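Local coordinates for lactate racemase apoprotein (Thermoanaerobacterium thermosaccharolyticum, PDB 2YJG), which catalyses the interconversion of D- and L-lactate once its nickel-pincer nucleotide cofactor, a derivative of nicotinic acid mononucleotide, has been installed, at residues A[372-376]-A[389-395]; A[338-342]-A[364-368]. All blocks are in the same frame, centred on the assembly; numbering follows the deposited sequence.

Both contacts lie in the lactate racemase C-terminal domain, in series along the chain. Contact 1 is the more buried: it adds the last strand of a six-stranded parallel sheet, and its chemistry is that of the backbone, three N-H to O=C bonds with apolar side chains above and below. Contact 2, partly buried, stands outside that sheet, where helices 338-346 and 357-369 meet through methyl and methylene groups with no hydrogen bond between segments 338-342 and 364-368. Helix 357-369 leads directly into strand 371-375, and the two contacts touch: Leu-367 CD2 lies 3.4 Å from Val-372 CG2, and the same methyl also packs on Met-389.

Contact 1 (A[372-376]-A[389-395]); sequences VIMVT and MTPAKDL
Ile-373 and Met-374 pair in parallel with Thr-390 and Pro-391, on the two strands of a beta-alpha-beta unit whose helix, 381-386, carries the chain back; strand 390-392 is the outermost of a six-stranded parallel sheet. Thr-390 N donates to Val-372 O at 3.1 Å. Met-374 uses both backbone groups: its N donates to Thr-390 O and its O accepts from Ala-392 N, each at 2.8 Å. The backbone of Ile-373 and Val-375 bonds on the other side to Ile-313 and Ile-315 of strand 311-316 and to Ala-317 just beyond it. A water gives Val-372 O a second donor and also hydrogen-bonds Thr-390 OG1. A second water donates to both Thr-376 O and Lys-393 O, bridging the segments. Thr-376 N, though buried, finds no partner, whereas its OG1 reaches Ala-317 O. Asp-394 caps the following helix through OD1 to Glu-397 N. On one face Ala-392 CB meets Ile-373 CG2 at 3.7 Å, with helix 395-405 packed over them; on the side of Met-374, where helix 293-305 packs through Met-300, Met-389 SD lies alongside Val-372 CG1 at 3.6 Å. Shortening Met-389 to an alanine is likely to open a gap beside Val-372 and leave the Met-374 sulfur without its methyl neighbour. The bend about the CG-SD bond (chi3 -76°) brings Met-389 CE within 3.7 Å of Met-374 SD.

Contact 2 (A[338-342]-A[364-368]); sequences PQDVM and ARILI
Pro-338 and Ala-364 have the nearest CA atoms, 4.9 Å apart, of two helices packed roughly antiparallel: the short axes run at 146° and come within 8.5 Å. Helix 357-369 packs on the parallel sheet of the C-terminal domain through Ile-366 and Leu-367, and helix 338-346 packs against it. Apolar packing carries the contact. The Pro-338 ring crosses Leu-367 at about a right angle, its CG 3.7 Å from Leu-367 CB. The Ala-364 methyl touches both Pro-338 O and Val-341 CG1, the latter 3.8 Å away; its small size is consistent with the short axis distance. Ile-368 sends CD1 against Met-342 CB, 3.9 Å away, the two side chains again crossing at about a right angle.

Polar bonds stay within each helix or lead away from the pair. Pro-338 O is bonded by Met-342 N, and Ala-364 O by Ile-368 N. Beyond its CB, which touches Met-342 CE, Arg-365 forms a salt bridge through NH2 with Glu-304 of helix 293-305. A methyl also meets backbone where Met-342, with CG anti to its N (chi1 -178°), bends at both later torsions and lays CE 3.4 Å from Arg-365 N.

Contact 1 (A[372-376]-A[389-395])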
loop_
_atom_site.group_PDB
_atom_site.type_symbol
_atom_site.label_atom_id
_atom_site.label_comp_id
_atom_site.label_asym_id
_atom_site.label_seq_id
_atom_site.Cartn_x
_atom_site.Cartn_y
_atom_site.Cartn_z
ATOM N N VAL A 372 -17.433 -42.052 0.513
ATOM C CA VAL A 372 -17.538 -40.752 -0.101
ATOM C C VAL A 372 -17.215 -40.901 -1.571
ATOM O O VAL A 372 -16.241 -41.634 -1.973
ATOM C CB VAL A 372 -16.635 -39.732 0.582
ATOM C CG1 VAL A 372 -16.659 -38.368 -0.157
ATOM C CG2 VAL A 372 -17.052 -39.575 2.056
ATOM N N ILE A 373 -18.080 -40.299 -2.368
ATOM C CA ILE A 373 -17.899 -40.223 -3.814
ATOM C C ILE A 373 -17.683 -38.781 -4.167
ATOM O O ILE A 373 -18.489 -37.916 -3.798
ATOM C CB ILE A 373 -19.127 -40.777 -4.633
ATOM C CG1 ILE A 373 -19.283 -42.261 -4.388
ATOM C CG2 ILE A 373 -18.956 -40.496 -6.159
ATOM C CD1 ILE A 373 -20.629 -42.790 -4.628
ATOM N N MET A 374 -16.590 -38.480 -4.858
ATOM C CA MET A 374 -16.366 -37.099 -5.242
ATOM C C MET A 374 -16.580 -36.895 -6.771
ATOM O O MET A 374 -15.962 -37.547 -7.599
ATOM C CB MET A 374 -14.976 -36.600 -4.834
ATOM C CG MET A 374 -14.668 -36.572 -3.352
ATOM S SD MET A 374 -13.131 -35.696 -2.992
ATOM C CE MET A 374 -13.649 -34.054 -3.139
ATOM N N VAL A 375 -17.469 -35.983 -7.110
ATOM C CA VAL A 375 -17.585 -35.409 -8.454
ATOM C C VAL A 375 -16.654 -34.226 -8.493
ATOM O O VAL A 375 -16.860 -33.220 -7.824
ATOM C CB VAL A 375 -19.092 -34.981 -8.779
ATOM C CG1 VAL A 375 -19.245 -34.217 -10.120
ATOM C CG2 VAL A 375 -20.040 -36.236 -8.725
ATOM N N THR A 376 -15.627 -34.340 -9.350
ATOM C CA THR A 376 -14.499 -33.471 -9.327
ATOM C C THR A 376 -13.803 -33.513 -10.684
ATOM O O THR A 376 -14.051 -34.396 -11.446
ATOM C CB THR A 376 -13.552 -33.899 -8.192
ATOM O OG1 THR A 376 -12.646 -32.852 -7.963
ATOM C CG2 THR A 376 -12.803 -35.181 -8.505
ATOM N N MET A 389 -11.469 -42.676 -1.439
ATOM C CA MET A 389 -12.744 -42.233 -1.930
ATOM C C MET A 389 -12.916 -42.739 -3.384
ATOM O O MET A 389 -12.029 -43.451 -3.909
ATOM C CB MET A 389 -12.830 -40.739 -1.812
ATOM C CG MET A 389 -12.838 -40.335 -0.388
ATOM S SD MET A 389 -13.023 -38.610 -0.217
ATOM C CE MET A 389 -11.365 -37.999 -0.648
ATOM N N THR A 390 -14.067 -42.452 -3.998
ATOM C CA THR A 390 -14.338 -42.901 -5.358
ATOM C C THR A 390 -14.683 -41.683 -6.176
ATOM O O THR A 390 -15.636 -40.906 -5.828
ATOM C CB THR A 390 -15.509 -43.877 -5.423
ATOM O OG1 THR A 390 -15.274 -44.970 -4.567
ATOM C CG2 THR A 390 -15.747 -44.360 -6.848
ATOM N N PRO A 391 -13.917 -41.468 -7.247
ATOM C CA PRO A 391 -14.213 -40.361 -8.137
ATOM C C PRO A 391 -15.410 -40.686 -9.050
ATOM O O PRO A 391 -15.662 -41.861 -9.350
ATOM C CB PRO A 391 -12.944 -40.241 -8.960
ATOM C CG PRO A 391 -12.379 -41.637 -8.976
ATOM C CD PRO A 391 -12.852 -42.339 -7.769
ATOM N N ALA A 392 -16.127 -39.655 -9.457
ATOM C CA ALA A 392 -17.211 -39.804 -10.457
ATOM C C ALA A 392 -17.199 -38.628 -11.397
ATOM O O ALA A 392 -16.852 -37.506 -10.986
ATOM C CB ALA A 392 -18.567 -39.938 -9.776
ATOM N N LYS A 393 -17.532 -38.860 -12.680
ATOM C CA LYS A 393 -17.458 -37.766 -13.652
ATOM C C LYS A 393 -18.586 -36.773 -13.538
ATOM O O LYS A 393 -18.452 -35.611 -13.927
ATOM C CB LYS A 393 -17.323 -38.304 -15.104
ATOM C CG LYS A 393 -18.602 -38.287 -15.970
ATOM C CD LYS A 393 -18.410 -39.129 -17.320
ATOM C CE LYS A 393 -19.229 -40.405 -17.355
ATOM N NZ LYS A 393 -19.069 -41.098 -18.693
ATOM N N ASP A 394 -19.732 -37.219 -13.035
ATOM C CA ASP A 394 -20.867 -36.356 -12.895
ATOM C C ASP A 394 -21.816 -36.934 -11.864
ATOM O O ASP A 394 -21.628 -38.051 -11.378
ATOM C CB ASP A 394 -21.569 -36.123 -14.305
ATOM C CG ASP A 394 -22.047 -37.414 -14.980
ATOM O OD1 ASP A 394 -22.495 -38.332 -14.290
ATOM O OD2 ASP A 394 -22.003 -37.516 -16.254
ATOM N N LEU A 395 -22.858 -36.191 -11.542
ATOM C CA LEU A 395 -23.768 -36.600 -10.490
ATOM C C LEU A 395 -24.549 -37.863 -10.848
ATOM O O LEU A 395 -24.837 -38.697 -10.003
ATOM C CB LEU A 395 -24.704 -35.428 -10.134
ATOM C CG LEU A 395 -24.076 -34.254 -9.357
ATOM C CD1 LEU A 395 -24.907 -33.051 -9.434
ATOM C CD2 LEU A 395 -23.848 -34.663 -7.865
HETATM O O HOH W 1 -16.295 -44.660 -1.809
HETATM O O HOH W 2 -15.373 -35.150 -13.744
#

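Contact 2 (A[338-342]-A[364-368])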
loop_
_atom_site.group_PDB
_atom_site.type_symbol
_atom_site.label_atom_id
_atom_site.label_comp_id
_atom_site.label_asym_id
_atom_site.label_seq_id
_atom_site.Cartn_x
_atom_site.Cartn_y
_atom_site.Cartn_z
ATOM N N PRO A 338 -8.783 -45.805 6.150
ATOM C CA PRO A 338 -9.034 -44.663 7.025
ATOM C C PRO A 338 -8.840 -44.905 8.542
ATOM O O PRO A 338 -8.476 -43.938 9.255
ATOM C CB PRO A 338 -10.479 -44.276 6.703
ATOM C CG PRO A 338 -10.731 -44.872 5.292
ATOM C CD PRO A 338 -9.827 -46.028 5.134
ATOM N N GLN A 339 -9.146 -46.114 9.044
ATOM C CA GLN A 339 -8.966 -46.412 10.445
ATOM C C GLN A 339 -7.464 -46.303 10.784
ATOM O O GLN A 339 -7.127 -45.827 11.863
ATOM C CB GLN A 339 -9.418 -47.821 10.819
ATOM C CG GLN A 339 -9.271 -48.112 12.268
ATOM C CD GLN A 339 -10.145 -47.227 13.121
ATOM O OE1 GLN A 339 -9.670 -46.513 14.056
ATOM N NE2 GLN A 339 -11.434 -47.247 12.843
ATOM N N ASP A 340 -6.597 -46.680 9.838
ATOM C CA ASP A 340 -5.127 -46.583 10.045
ATOM C C ASP A 340 -4.756 -45.071 10.217
ATOM O O ASP A 340 -4.043 -44.697 11.122
ATOM C CB ASP A 340 -4.416 -47.219 8.862
ATOM C CG ASP A 340 -2.958 -47.540 9.126
ATOM O OD1 ASP A 340 -2.581 -47.761 10.284
ATOM O OD2 ASP A 340 -2.198 -47.557 8.142
ATOM N N VAL A 341 -5.295 -44.222 9.348
ATOM C CA VAL A 341 -5.065 -42.806 9.403
ATOM C C VAL A 341 -5.466 -42.256 10.744
ATOM O O VAL A 341 -4.654 -41.559 11.392
ATOM C CB VAL A 341 -5.766 -42.038 8.262
ATOM C CG1 VAL A 341 -5.678 -40.488 8.521
ATOM C CG2 VAL A 341 -5.222 -42.556 6.874
ATOM N N MET A 342 -6.679 -42.598 11.211
ATOM C CA MET A 342 -7.164 -42.160 12.469
ATOM C C MET A 342 -6.254 -42.612 13.615
ATOM O O MET A 342 -5.883 -41.834 14.474
ATOM C CB MET A 342 -8.555 -42.678 12.667
ATOM C CG MET A 342 -9.255 -42.293 13.913
ATOM S SD MET A 342 -9.443 -40.539 14.204
ATOM C CE MET A 342 -10.897 -40.238 13.075
ATOM N N ALA A 364 -10.807 -38.845 7.861
ATOM C CA ALA A 364 -10.781 -40.218 8.323
ATOM C C ALA A 364 -12.019 -40.582 9.179
ATOM O O ALA A 364 -12.579 -41.628 9.012
ATOM C CB ALA A 364 -9.397 -40.605 9.059
ATOM N N ARG A 365 -12.442 -39.712 10.074
ATOM C CA ARG A 365 -13.659 -39.946 10.889
ATOM C C ARG A 365 -14.830 -40.256 9.928
ATOM O O ARG A 365 -15.559 -41.243 10.103
ATOM C CB ARG A 365 -13.974 -38.733 11.766
ATOM C CG ARG A 365 -15.184 -38.906 12.580
ATOM C CD ARG A 365 -15.525 -37.681 13.320
ATOM N NE ARG A 365 -16.186 -36.698 12.433
ATOM C CZ ARG A 365 -16.070 -35.385 12.521
ATOM N NH1 ARG A 365 -15.258 -34.796 13.411
ATOM N NH2 ARG A 365 -16.705 -34.633 11.644
ATOM N N ILE A 366 -14.971 -39.452 8.862
ATOM C CA ILE A 366 -16.063 -39.680 7.891
ATOM C C ILE A 366 -15.959 -41.001 7.196
ATOM O O ILE A 366 -16.875 -41.755 7.213
ATOM C CB ILE A 366 -16.141 -38.534 6.877
ATOM C CG1 ILE A 366 -16.416 -37.287 7.648
ATOM C CG2 ILE A 366 -17.302 -38.726 5.833
ATOM C CD1 ILE A 366 -16.279 -36.022 6.790
ATOM N N LEU A 367 -14.802 -41.307 6.641
ATOM C CA LEU A 367 -14.596 -42.449 5.831
ATOM C C LEU A 367 -14.588 -43.771 6.590
ATOM O O LEU A 367 -14.620 -44.856 5.974
ATOM C CB LEU A 367 -13.286 -42.253 5.043
ATOM C CG LEU A 367 -13.124 -41.086 4.085
ATOM C CD1 LEU A 367 -11.710 -41.083 3.407
ATOM C CD2 LEU A 367 -14.196 -41.179 3.020
ATOM N N ILE A 368 -14.465 -43.720 7.914
ATOM C CA ILE A 368 -14.546 -44.939 8.711
ATOM C C ILE A 368 -15.969 -45.438 8.766
ATOM O O ILE A 368 -16.140 -46.637 8.786
ATOM C CB ILE A 368 -14.028 -44.755 10.160
ATOM C CG1 ILE A 368 -12.501 -44.560 10.139
ATOM C CG2 ILE A 368 -14.369 -46.006 11.043
ATOM C CD1 ILE A 368 -12.015 -43.980 11.428
#